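Local coordinates for MTH0777 (Methanothermobacter thermautotrophicus, PDB 1KJN), which is of unknown function and belongs to the DUF1890 family, an alpha/beta protein built on a single parallel sheet, at residues I149-F152 against M153-K156. Residues are numbered along the deposited sequence; the frame is centred on the assembly and turned at random.
Sequences IDRF and MEEK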
loop_
_atom_site.group_PDB
_atom_site.type_symbol
_atom_site.label_atom_id
_atom_site.label_comp_id
_atom_site.label_asym_id
_atom_site.label_seq_id
_atom_site.Cartn_x
_atom_site.Cartn_y
_atom_site.Cartn_z
ATOM N N ILE A 149 3.317 3.705 16.299
ATOM C CA ILE A 149 4.205 4.618 15.577
ATOM C C ILE A 149 3.835 6.060 15.943
ATOM O O ILE A 149 4.713 6.908 16.112
ATOM C CB ILE A 149 4.125 4.422 14.027
ATOM C CG1 ILE A 149 4.837 3.126 13.632
ATOM C CG2 ILE A 149 4.759 5.610 13.285
ATOM C CD1 ILE A 149 4.458 2.627 12.261
ATOM N N ASP A 150 2.539 6.350 16.046
ATOM C CA ASP A 150 2.106 7.703 16.428
ATOM C C ASP A 150 2.698 8.092 17.782
ATOM O O ASP A 150 3.158 9.226 17.970
ATOM C CB ASP A 150 0.583 7.781 16.550
ATOM C CG ASP A 150 -0.098 7.977 15.220
ATOM O OD1 ASP A 150 0.548 8.502 14.277
ATOM O OD2 ASP A 150 -1.280 7.623 15.124
ATOM N N ARG A 151 2.662 7.143 18.717
ATOM C CA ARG A 151 3.171 7.358 20.069
ATOM C C ARG A 151 4.662 7.650 20.073
ATOM O O ARG A 151 5.114 8.628 20.674
ATOM C CB ARG A 151 2.836 6.161 20.965
ATOM C CG ARG A 151 1.325 5.924 21.099
ATOM C CD ARG A 151 0.962 5.132 22.357
ATOM N NE ARG A 151 -0.487 4.997 22.555
ATOM C CZ ARG A 151 -1.366 6.002 22.554
ATOM N NH1 ARG A 151 -0.965 7.251 22.363
ATOM N NH2 ARG A 151 -2.658 5.752 22.745
ATOM N N PHE A 152 5.416 6.810 19.374
ATOM C CA PHE A 152 6.854 6.989 19.256
ATOM C C PHE A 152 7.139 8.382 18.687
ATOM O O PHE A 152 7.992 9.097 19.188
ATOM C CB PHE A 152 7.427 5.934 18.303
ATOM C CG PHE A 152 8.880 6.149 17.963
ATOM C CD1 PHE A 152 9.873 5.613 18.757
ATOM C CD2 PHE A 152 9.242 6.903 16.856
ATOM C CE1 PHE A 152 11.223 5.820 18.463
ATOM C CE2 PHE A 152 10.587 7.121 16.546
ATOM C CZ PHE A 152 11.581 6.575 17.357
HETATM N N MSE A 153 6.392 8.762 17.652
HETATM C CA MSE A 153 6.578 10.046 16.980
HETATM C C MSE A 153 6.218 11.298 17.780
HETATM O O MSE A 153 6.740 12.375 17.515
HETATM C CB MSE A 153 5.811 10.063 15.664
HETATM C CG MSE A 153 6.362 9.133 14.601
HETATM SE SE MSE A 153 8.084 9.706 13.942
HETATM C CE MSE A 153 8.461 8.176 12.821
ATOM N N GLU A 154 5.270 11.195 18.703
ATOM C CA GLU A 154 4.908 12.376 19.472
ATOM C C GLU A 154 6.014 12.793 20.457
ATOM O O GLU A 154 5.820 13.711 21.244
ATOM C CB GLU A 154 3.553 12.194 20.168
ATOM C CG GLU A 154 3.504 11.048 21.141
ATOM C CD GLU A 154 2.125 10.813 21.748
ATOM O OE1 GLU A 154 2.042 10.473 22.946
ATOM O OE2 GLU A 154 1.118 10.956 21.036
ATOM N N GLU A 155 7.202 12.193 20.337
ATOM C CA GLU A 155 8.288 12.500 21.275
ATOM C C GLU A 155 9.747 12.148 20.956
ATOM O O GLU A 155 10.640 12.641 21.671
ATOM C CB GLU A 155 7.958 11.820 22.613
ATOM C CG GLU A 155 7.598 10.323 22.492
ATOM C CD GLU A 155 6.905 9.784 23.736
ATOM O OE1 GLU A 155 7.425 10.040 24.840
ATOM O OE2 GLU A 155 5.823 9.150 23.626
ATOM N N LYS A 156 10.015 11.359 19.905
ATOM C CA LYS A 156 11.409 10.909 19.653
ATOM C C LYS A 156 12.409 11.507 18.592
ATOM O O LYS A 156 13.399 12.182 18.962
ATOM C CB LYS A 156 11.435 9.365 19.578
ATOM C CG LYS A 156 10.574 8.634 20.662
ATOM C CD LYS A 156 11.183 8.626 22.067
ATOM C CE LYS A 156 10.167 8.152 23.143
ATOM N NZ LYS A 156 9.391 6.903 22.818
#
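F152 and K156 meet in a local i to i+4 contact at the C-terminal end of helix 143-153, the last helix of a Rossmann-like alpha/beta fold whose parallel sheet has strand order 3-2-1-4-5-6. The helix lies against the sheet: I149 touches I109 and I134, and F152 touches L107, E132 and I134. Two i to i+4 bonds make up the last turn, M153 N to I149 O, 2.9 Å long with an N-H...O angle of 159°, and E154 N to D150 O at 3.0 Å. The weakening starts with a second, weak bond from E154 N to R151 O and continues in the weak bond from K156 N to F152 O at 3.1 Å. E154 is the first residue to leave helical backbone angles. Past this point the chain folds back over F152, and K156 CB sits over one ring face in a CH-pi contact, 3.8 Å from the F152 centroid and 19° off the ring normal. With CG anti to the backbone N (chi1 172°), the F152 ring lies beside its own carbonyl, where the returning lysine can reach it. Replacing F152 with an alanine would probably leave K156 CB and CG without their ring face and open a gap beside L107 and I134. The selenomethionine M153 takes the ring edge instead, in a Met-aromatic contact with SE 5.4 Å from the F152 centroid. Its side chain runs alongside that of I149 and reaches T28, K31 and L32 of helix 21-34; the closest apolar approach to I149 is M153 CG to I149 CG2, 4.1 Å.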